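Local coordinates for glutamate ABC superfamily ATP binding cassette transporter, binding protein (Enterococcus faecium DO, PDB 5EYF) that binds L-glutamate and, as the solute-binding component of an ABC transporter, probably hands it to the membrane permease for uptake, at residues B[40-45]-B[81-86]; B[95-100]-B[204-209]; B[101-106]-B[198-203]. All blocks are in the same frame, centred on the assembly; numbering follows the deposited sequence.

Overall arrangement
Contacts 2 and 3 share strand 198-205: contact 2 pairs its end with strand 96-98, contact 3 pairs its start with strand 103-112, their centres about 14 Å apart. The segments of contact 3 fall between those of contact 2 in sequence, and N of S99 probably bonds to O of I202 (2.8 Å). Contact 1 lies about 10 Å from contact 3, centre to centre, joined by two probable hydrogen bonds, D42 OD1 to Y102 OH (2.6 Å) and I82 N to A203 O (2.8 Å). M86 CE packs on F98 CZ of contact 2 at 3.9 Å. Bound glutamate sits against contacts 1 and 3; the Q95 side chain of contact 2 stays about 10 Å away.

Contact 1 (B[40-45]-B[81-86]); sequences GFDVDI and AIIATM. With GLU (glutamic acid), chain E.
D42 reaches from the first turn of helix 41-54 to the backbone of T85. OD2 of D42 accepts a hydrogen bond from N of T85 at 3.0 Å, with an N-H...O angle of 148°; the donor comes in on the syn side, 22° out of the carboxylate plane. With chi1 at -77°, CG of D42 sits beside its own backbone N, which carries the carboxylate across to the 83-85 backbone. A water donates to OD2 of D42 (2.8 Å) and to O of I83 (2.9 Å), bridging two acceptors that cannot bond each other. OD1 of D42 is hydrogen-bonded to the hydroxyl of Y102, so both buried oxygens are held and the carboxylate cannot easily turn.

The apolar side is I83. Its chain runs alongside D42 the opposite way, CG1 of I83 3.7 Å from OD1 of D42, and CD1 of I83 reaches the backbone O of D42. The I83 and I45 side chains cross at about a right angle, CD1 of I83 3.6 Å from CG2 of I45.

T85 also meets the ligand. Its O accepts from the amino N of the bound glutamate at 2.8 Å, and its OG1 donates to the ligand's OE1 at 2.8 Å. D42, in the second shell, is placed to fix the T85 backbone; K22, R70 and D174 also bond the ligand.

The contact thus joins helix 41-54 to the pocket-lining loop after strand 81-82, which lies in a parallel sheet with 16-21 and 59-64. Helix 227-235 packs on F41 and I45, while helix 70-75 covers I82 and M86.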
loop_
_atom_site.group_PDB
_atom_site.type_symbol
_atom_site.label_atom_id
_atom_site.label_comp_id
_atom_site.label_asym_id
_atom_site.label_seq_id
_atom_site.Cartn_x
_atom_site.Cartn_y
_atom_site.Cartn_z
ATOM N N GLY B 40 19.069 9.737 -4.209
ATOM C CA GLY B 40 18.009 8.994 -3.542
ATOM C C GLY B 40 17.158 8.215 -4.524
ATOM O O GLY B 40 17.302 8.310 -5.729
ATOM N N PHE B 41 16.257 7.414 -3.958
ATOM C CA PHE B 41 15.330 6.622 -4.758
ATOM C C PHE B 41 14.482 7.501 -5.670
ATOM O O PHE B 41 14.274 7.167 -6.841
ATOM C CB PHE B 41 14.445 5.797 -3.809
ATOM C CG PHE B 41 13.392 4.963 -4.476
ATOM C CD1 PHE B 41 13.734 3.757 -5.085
ATOM C CD2 PHE B 41 12.049 5.338 -4.438
ATOM C CE1 PHE B 41 12.773 2.965 -5.684
ATOM C CE2 PHE B 41 11.077 4.541 -5.014
ATOM C CZ PHE B 41 11.429 3.352 -5.639
ATOM N N ASP B 42 13.889 8.576 -5.128
ATOM C CA ASP B 42 13.070 9.453 -5.971
ATOM C C ASP B 42 13.899 10.042 -7.108
ATOM O O ASP B 42 13.426 10.135 -8.247
ATOM C CB ASP B 42 12.477 10.620 -5.164
ATOM C CG ASP B 42 11.295 10.238 -4.298
ATOM O OD1 ASP B 42 10.645 9.183 -4.531
ATOM O OD2 ASP B 42 11.012 11.062 -3.373
ATOM N N VAL B 43 15.130 10.484 -6.800
ATOM C CA VAL B 43 16.036 11.011 -7.821
ATOM C C VAL B 43 16.313 9.956 -8.893
ATOM O O VAL B 43 16.301 10.251 -10.100
ATOM C CB VAL B 43 17.337 11.505 -7.164
ATOM C CG1 VAL B 43 18.389 11.858 -8.234
ATOM C CG2 VAL B 43 17.047 12.709 -6.290
ATOM N N ASP B 44 16.586 8.719 -8.478
ATOM C CA ASP B 44 16.922 7.688 -9.471
ATOM C C ASP B 44 15.722 7.303 -10.329
ATOM O O ASP B 44 15.864 7.026 -11.533
ATOM C CB ASP B 44 17.500 6.452 -8.782
ATOM C CG ASP B 44 18.960 6.648 -8.365
ATOM O OD1 ASP B 44 19.553 7.717 -8.673
ATOM O OD2 ASP B 44 19.517 5.730 -7.734
ATOM N N ILE B 45 14.544 7.221 -9.719
ATOM C CA ILE B 45 13.330 6.990 -10.497
ATOM C C ILE B 45 13.132 8.116 -11.515
ATOM O O ILE B 45 12.785 7.871 -12.680
ATOM C CB ILE B 45 12.113 6.831 -9.553
ATOM C CG1 ILE B 45 12.209 5.517 -8.698
ATOM C CG2 ILE B 45 10.819 6.836 -10.319
ATOM C CD1 ILE B 45 11.977 4.235 -9.500
ATOM N N ALA B 81 7.151 18.064 -12.659
ATOM C CA ALA B 81 6.588 16.959 -11.891
ATOM C C ALA B 81 7.186 17.002 -10.498
ATOM O O ALA B 81 8.333 17.447 -10.321
ATOM C CB ALA B 81 6.890 15.602 -12.572
ATOM N N ILE B 82 6.401 16.531 -9.515
ATOM C CA ILE B 82 6.867 16.331 -8.145
ATOM C C ILE B 82 7.153 14.857 -7.941
ATOM O O ILE B 82 6.257 14.018 -8.110
ATOM C CB ILE B 82 5.838 16.771 -7.099
ATOM C CG1 ILE B 82 5.426 18.230 -7.247
ATOM C CG2 ILE B 82 6.401 16.511 -5.708
ATOM C CD1 ILE B 82 4.136 18.534 -6.422
ATOM N N ILE B 83 8.386 14.519 -7.583
ATOM C CA ILE B 83 8.672 13.176 -7.086
ATOM C C ILE B 83 9.406 13.375 -5.761
ATOM O O ILE B 83 10.615 13.619 -5.716
ATOM C CB ILE B 83 9.431 12.288 -8.098
ATOM C CG1 ILE B 83 9.448 10.840 -7.602
ATOM C CG2 ILE B 83 10.830 12.791 -8.487
ATOM C CD1 ILE B 83 9.982 9.886 -8.681
ATOM N N ALA B 84 8.659 13.312 -4.666
ATOM C CA ALA B 84 9.153 13.841 -3.397
ATOM C C ALA B 84 8.326 13.239 -2.272
ATOM O O ALA B 84 7.551 13.949 -1.631
ATOM C CB ALA B 84 9.081 15.390 -3.357
ATOM N N THR B 85 8.451 11.923 -2.075
ATOM C CA THR B 85 7.757 11.158 -1.015
ATOM C C THR B 85 6.308 11.610 -0.838
ATOM O O THR B 85 5.831 11.824 0.277
ATOM C CB THR B 85 8.514 11.233 0.328
ATOM O OG1 THR B 85 8.579 12.596 0.819
ATOM C CG2 THR B 85 9.931 10.704 0.160
HETATM N N MSE B 86 5.593 11.733 -1.950
HETATM C CA MSE B 86 4.268 12.360 -1.924
HETATM C C MSE B 86 3.122 11.371 -2.010
HETATM O O MSE B 86 2.950 10.710 -3.028
HETATM C CB MSE B 86 4.131 13.343 -3.075
HETATM C CG MSE B 86 2.886 14.230 -2.929
HETATM SE SE MSE B 86 3.010 15.601 -4.307
HETATM C CE MSE B 86 1.313 16.476 -4.015
HETATM N N GLU E . 4.180 10.915 2.308
HETATM C CA GLU E . 3.592 11.876 3.255
HETATM C C GLU E . 2.933 13.025 2.505
HETATM O O GLU E . 2.965 13.084 1.268
HETATM C CB GLU E . 4.641 12.412 4.249
HETATM C CG GLU E . 5.963 12.850 3.619
HETATM C CD GLU E . 5.890 14.162 2.842
HETATM O OE1 GLU E . 6.687 14.315 1.910
HETATM O OE2 GLU E . 5.112 15.076 3.201
HETATM O OXT GLU E . 2.327 13.923 3.123
HETATM O O HOH W 1 12.455 13.487 -3.474
#

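Contact 2 (B[95-100]-B[204-209]); sequences QVDFSD and INKGQE
D97 and I204 form an antiparallel hydrogen-bonded pair, and this is the tight part of the contact. N of D97 donates to O of I204 at 2.8 Å, and N of I204 returns the bond to O of D97 at the same 2.8 Å. Just before the pair, CB of V96 rests 3.6 Å from O of I204. V96 and I204 are buried, and F211 and V215 of helix 209-225 meet the I204 side chain.

Beyond this pair the contact opens toward solvent, with K206 and D97 partly exposed and G207 and E209 exposed. K206 bends at chi2 (-74°), which folds its chain back so that it crosses the D97 side chain at about a right angle. Its NZ makes a salt bridge with OD1 of D97 at 2.8 Å, arriving on the anti side of the carboxylate. The same nitrogen bonds to O of V96 at 3.1 Å, standing well above that carbonyl's plane (72° out of it), and also donates to O of K93. Three acceptors thus grip one ammonium group, pinning K206 across strand 96-98.

OD2 of D97 faces the type II turn from N205 to Q208 through two waters. One donates to OD2 of D97 and to O of N205 and accepts from N of Q208; the second donates to OD2 of D97 and, at 2.7 Å, to OE2 of E209, and accepts from N of G207. This water link may ease the like charges of D97 and E209.

Strand 96-98 thus lies antiparallel to the end of strand 198-205 in the mixed sheet, just before the turn feeds into helix 209-225, with Q208 at the N-cap. On the other flank K75 of helix 70-75 bonds to O of Q95 and OD1 of N205, and L74 packs on V96.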
loop_
_atom_site.group_PDB
_atom_site.type_symbol
_atom_site.label_atom_id
_atom_site.label_comp_id
_atom_site.label_asym_id
_atom_site.label_seq_id
_atom_site.Cartn_x
_atom_site.Cartn_y
_atom_site.Cartn_z
ATOM N N GLN B 95 -5.962 19.035 -6.750
ATOM C CA GLN B 95 -4.909 19.994 -7.059
ATOM C C GLN B 95 -3.994 19.532 -8.184
ATOM O O GLN B 95 -3.514 20.363 -8.970
ATOM C CB GLN B 95 -4.058 20.261 -5.802
ATOM C CG GLN B 95 -4.820 20.846 -4.584
ATOM C CD GLN B 95 -3.965 20.922 -3.313
ATOM O OE1 GLN B 95 -3.278 21.921 -3.063
ATOM N NE2 GLN B 95 -4.009 19.864 -2.504
ATOM N N VAL B 96 -3.730 18.224 -8.271
ATOM C CA VAL B 96 -2.756 17.665 -9.198
ATOM C C VAL B 96 -3.301 16.353 -9.754
ATOM O O VAL B 96 -4.257 15.775 -9.236
ATOM C CB VAL B 96 -1.388 17.423 -8.514
ATOM C CG1 VAL B 96 -0.867 18.692 -7.813
ATOM C CG2 VAL B 96 -1.475 16.260 -7.520
ATOM N N ASP B 97 -2.705 15.906 -10.847
ATOM C CA ASP B 97 -2.868 14.533 -11.287
ATOM C C ASP B 97 -1.703 13.729 -10.737
ATOM O O ASP B 97 -0.621 14.269 -10.477
ATOM C CB ASP B 97 -2.899 14.433 -12.811
ATOM C CG ASP B 97 -4.207 14.907 -13.417
ATOM O OD1 ASP B 97 -5.224 15.020 -12.681
ATOM O OD2 ASP B 97 -4.213 15.144 -14.662
ATOM N N PHE B 98 -1.915 12.429 -10.561
ATOM C CA PHE B 98 -0.858 11.557 -10.072
ATOM C C PHE B 98 -0.585 10.420 -11.045
ATOM O O PHE B 98 -1.521 9.842 -11.622
ATOM C CB PHE B 98 -1.234 10.916 -8.729
ATOM C CG PHE B 98 -1.086 11.830 -7.528
ATOM C CD1 PHE B 98 0.159 12.077 -6.993
ATOM C CD2 PHE B 98 -2.213 12.345 -6.885
ATOM C CE1 PHE B 98 0.315 12.869 -5.867
ATOM C CE2 PHE B 98 -2.078 13.138 -5.741
ATOM C CZ PHE B 98 -0.812 13.395 -5.226
ATOM N N SER B 99 0.693 10.057 -11.163
ATOM C CA SER B 99 1.071 8.805 -11.815
ATOM C C SER B 99 0.570 7.596 -11.013
ATOM O O SER B 99 0.079 7.696 -9.873
ATOM C CB SER B 99 2.586 8.675 -11.927
ATOM O OG SER B 99 3.176 8.433 -10.640
ATOM N N ASP B 100 0.775 6.435 -11.618
ATOM C CA ASP B 100 0.711 5.177 -10.877
ATOM C C ASP B 100 1.628 5.215 -9.650
ATOM O O ASP B 100 2.669 5.900 -9.628
ATOM C CB ASP B 100 1.129 4.016 -11.791
ATOM C CG ASP B 100 0.161 3.793 -12.933
ATOM O OD1 ASP B 100 -1.031 4.112 -12.800
ATOM O OD2 ASP B 100 0.587 3.231 -13.953
ATOM N N ILE B 204 1.715 15.710 -11.208
ATOM C CA ILE B 204 1.812 16.486 -12.434
ATOM C C ILE B 204 0.666 17.498 -12.441
ATOM O O ILE B 204 -0.434 17.215 -11.946
ATOM C CB ILE B 204 1.799 15.543 -13.659
ATOM C CG1 ILE B 204 3.047 14.631 -13.609
ATOM C CG2 ILE B 204 1.655 16.300 -14.994
ATOM C CD1 ILE B 204 3.100 13.563 -14.658
ATOM N N ASN B 205 0.930 18.713 -12.919
ATOM C CA ASN B 205 -0.140 19.705 -12.897
ATOM C C ASN B 205 -1.314 19.238 -13.755
ATOM O O ASN B 205 -1.154 18.450 -14.695
ATOM C CB ASN B 205 0.368 21.060 -13.410
ATOM C CG ASN B 205 -0.526 22.212 -13.017
ATOM O OD1 ASN B 205 -1.358 22.088 -12.113
ATOM N ND2 ASN B 205 -0.370 23.339 -13.695
ATOM N N LYS B 206 -2.499 19.736 -13.422
ATOM C CA LYS B 206 -3.657 19.557 -14.279
ATOM C C LYS B 206 -3.383 20.125 -15.670
ATOM O O LYS B 206 -2.661 21.117 -15.835
ATOM C CB LYS B 206 -4.876 20.248 -13.657
ATOM C CG LYS B 206 -5.198 19.791 -12.250
ATOM C CD LYS B 206 -5.828 18.406 -12.256
ATOM C CE LYS B 206 -6.335 17.984 -10.861
ATOM N NZ LYS B 206 -6.780 16.570 -10.874
ATOM N N GLY B 207 -3.967 19.482 -16.679
ATOM C CA GLY B 207 -3.849 19.955 -18.043
ATOM C C GLY B 207 -2.568 19.534 -18.720
ATOM O O GLY B 207 -2.182 20.127 -19.737
ATOM N N GLN B 208 -1.884 18.536 -18.167
ATOM C CA GLN B 208 -0.644 17.997 -18.714
ATOM C C GLN B 208 -0.812 16.510 -19.005
ATOM O O GLN B 208 0.057 15.684 -18.699
ATOM C CB GLN B 208 0.528 18.225 -17.760
ATOM C CG GLN B 208 0.886 19.690 -17.515
ATOM C CD GLN B 208 1.454 20.374 -18.751
ATOM O OE1 GLN B 208 1.918 19.718 -19.675
ATOM N NE2 GLN B 208 1.408 21.701 -18.770
ATOM N N GLU B 209 -1.956 16.153 -19.593
ATOM C CA GLU B 209 -2.306 14.740 -19.707
ATOM C C GLU B 209 -1.344 13.971 -20.604
ATOM O O GLU B 209 -1.100 12.781 -20.364
ATOM C CB GLU B 209 -3.739 14.607 -20.213
ATOM C CG GLU B 209 -4.776 15.119 -19.226
ATOM C CD GLU B 209 -5.116 16.578 -19.359
ATOM O OE1 GLU B 209 -4.474 17.299 -20.151
ATOM O OE2 GLU B 209 -6.061 17.009 -18.661
HETATM O O HOH W 2 -2.210 16.446 -16.112
HETATM O O HOH W 3 -5.720 17.191 -15.990
#

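Contact 3 (B[101-106]-B[198-203]); sequences VYFDAG and EPYGIA
Y102 carries its ring over to Y200 because chi1 is 71°, with CG lodged between its backbone N and carbonyl carbon; F103 instead has CG anti to N (chi1 -170°), and its side chain runs beside that of Y200, pointing the same way. The Y102 ring meets Y200 with CE2 3.6 Å from CB, while the carbonyl carbon of G201 lies at its edge, near the ring plane. F103 and Y200 have nearly parallel planes, 25° apart, but are slid so far that the rings barely overlap, their centroids 5.3 Å from each other. A105 closes the row, its CB 3.6 Å from OH of Y200.

The backbones are zipped antiparallel underneath. N of Y102 donates to O of Y200 at 2.9 Å, and N of Y200 to O of F103 at 2.8 Å. Further along, A105 and E198 form a hydrogen-bonded pair: N of E198 meets O of A105 at 2.8 Å and N of A105 donates to O of E198, both donors standing well above the carbonyl planes. These strands, 103-112 and 198-205, are consistent with the paired crossover strands that form the hinge between the two lobes of type 2 periplasmic binding proteins, a fold in which the ligand is held in the cleft between the lobes. Y200 and E198 touch the bound glutamate. The Y200 hydroxyl is hydrogen-bonded to OD2 of the glutamate-binding D174, and E198 spreads its carboxylate between OG1 of T196 and OG1 of T87.

On the other face of the ribbon, CG2 of V101 packs 3.7 Å from CB of P199. Beside Y102 a water donates to its OH, which D42 also holds, and to O of G201. The D104 side chain packs on N197 of the second subunit, and a magnesium ion lies about 4 Å from it.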
loop_
_atom_site.group_PDB
_atom_site.type_symbol
_atom_site.label_atom_id
_atom_site.label_comp_id
_atom_site.label_asym_id
_atom_site.label_seq_id
_atom_site.Cartn_x
_atom_site.Cartn_y
_atom_site.Cartn_z
ATOM N N VAL B 101 1.239 4.444 -8.638
ATOM C CA VAL B 101 2.008 4.337 -7.397
ATOM C C VAL B 101 3.378 3.744 -7.691
ATOM O O VAL B 101 3.504 2.756 -8.418
ATOM C CB VAL B 101 1.238 3.477 -6.387
ATOM C CG1 VAL B 101 2.080 3.131 -5.117
ATOM C CG2 VAL B 101 -0.054 4.190 -5.961
ATOM N N TYR B 102 4.429 4.350 -7.132
ATOM C CA TYR B 102 5.767 3.787 -7.326
ATOM C C TYR B 102 6.473 3.384 -6.018
ATOM O O TYR B 102 7.591 2.841 -6.075
ATOM C CB TYR B 102 6.661 4.769 -8.152
ATOM C CG TYR B 102 7.061 5.994 -7.367
ATOM C CD1 TYR B 102 8.298 6.040 -6.715
ATOM C CD2 TYR B 102 6.185 7.089 -7.216
ATOM C CE1 TYR B 102 8.658 7.124 -5.945
ATOM C CE2 TYR B 102 6.554 8.196 -6.441
ATOM C CZ TYR B 102 7.765 8.184 -5.790
ATOM O OH TYR B 102 8.111 9.244 -4.967
ATOM N N PHE B 103 5.868 3.627 -4.846
ATOM C CA PHE B 103 6.425 3.199 -3.567
ATOM C C PHE B 103 5.265 3.079 -2.580
ATOM O O PHE B 103 4.377 3.928 -2.572
ATOM C CB PHE B 103 7.476 4.203 -3.032
ATOM C CG PHE B 103 8.256 3.694 -1.835
ATOM C CD1 PHE B 103 9.440 2.991 -2.004
ATOM C CD2 PHE B 103 7.775 3.885 -0.533
ATOM C CE1 PHE B 103 10.146 2.490 -0.912
ATOM C CE2 PHE B 103 8.496 3.411 0.568
ATOM C CZ PHE B 103 9.677 2.703 0.381
ATOM N N ASP B 104 5.319 2.069 -1.716
ATOM C CA ASP B 104 4.247 1.768 -0.775
ATOM C C ASP B 104 4.718 1.996 0.669
ATOM O O ASP B 104 5.228 1.084 1.312
ATOM C CB ASP B 104 3.826 0.309 -1.025
ATOM C CG ASP B 104 2.472 -0.024 -0.481
ATOM O OD1 ASP B 104 1.824 0.883 0.062
ATOM O OD2 ASP B 104 2.052 -1.208 -0.640
ATOM N N ALA B 105 4.561 3.222 1.168
ATOM C CA ALA B 105 4.989 3.559 2.525
ATOM C C ALA B 105 3.812 3.461 3.498
ATOM O O ALA B 105 2.695 3.086 3.135
ATOM C CB ALA B 105 5.647 4.953 2.554
ATOM N N GLY B 106 4.062 3.819 4.754
ATOM C CA GLY B 106 2.993 3.912 5.740
ATOM C C GLY B 106 3.488 4.689 6.927
ATOM O O GLY B 106 4.666 4.623 7.259
ATOM N N GLU B 198 0.595 4.869 2.788
ATOM C CA GLU B 198 1.085 6.090 2.140
ATOM C C GLU B 198 1.647 5.701 0.785
ATOM O O GLU B 198 2.865 5.586 0.625
ATOM C CB GLU B 198 2.158 6.788 2.985
ATOM C CG GLU B 198 1.726 7.162 4.414
ATOM C CD GLU B 198 0.724 8.292 4.500
ATOM O OE1 GLU B 198 0.723 9.206 3.669
ATOM O OE2 GLU B 198 -0.091 8.294 5.443
ATOM N N PRO B 199 0.787 5.472 -0.206
ATOM C CA PRO B 199 1.289 5.158 -1.561
ATOM C C PRO B 199 1.827 6.412 -2.239
ATOM O O PRO B 199 1.111 7.410 -2.367
ATOM C CB PRO B 199 0.050 4.625 -2.288
ATOM C CG PRO B 199 -1.102 5.265 -1.543
ATOM C CD PRO B 199 -0.686 5.407 -0.117
ATOM N N TYR B 200 3.088 6.378 -2.664
ATOM C CA TYR B 200 3.660 7.555 -3.308
ATOM C C TYR B 200 3.331 7.579 -4.795
ATOM O O TYR B 200 3.420 6.553 -5.485
ATOM C CB TYR B 200 5.179 7.561 -3.182
ATOM C CG TYR B 200 5.753 7.661 -1.798
ATOM C CD1 TYR B 200 4.960 7.977 -0.692
ATOM C CD2 TYR B 200 7.121 7.492 -1.608
ATOM C CE1 TYR B 200 5.528 8.079 0.568
ATOM C CE2 TYR B 200 7.695 7.599 -0.367
ATOM C CZ TYR B 200 6.896 7.887 0.722
ATOM O OH TYR B 200 7.503 8.006 1.970
ATOM N N GLY B 201 2.995 8.772 -5.286
ATOM C CA GLY B 201 2.821 8.997 -6.705
ATOM C C GLY B 201 3.637 10.191 -7.158
ATOM O O GLY B 201 4.120 10.991 -6.348
ATOM N N ILE B 202 3.823 10.276 -8.474
ATOM C CA ILE B 202 4.435 11.449 -9.097
ATOM C C ILE B 202 3.329 12.432 -9.421
ATOM O O ILE B 202 2.381 12.090 -10.130
ATOM C CB ILE B 202 5.218 11.056 -10.358
ATOM C CG1 ILE B 202 6.363 10.130 -9.960
ATOM C CG2 ILE B 202 5.722 12.318 -11.150
ATOM C CD1 ILE B 202 6.991 9.401 -11.195
ATOM N N ALA B 203 3.444 13.671 -8.920
ATOM C CA ALA B 203 2.401 14.647 -9.158
ATOM C C ALA B 203 2.730 15.494 -10.377
ATOM O O ALA B 203 3.859 15.962 -10.538
ATOM C CB ALA B 203 2.211 15.535 -7.932
HETATM O O HOH W 4 6.410 11.460 -4.784
#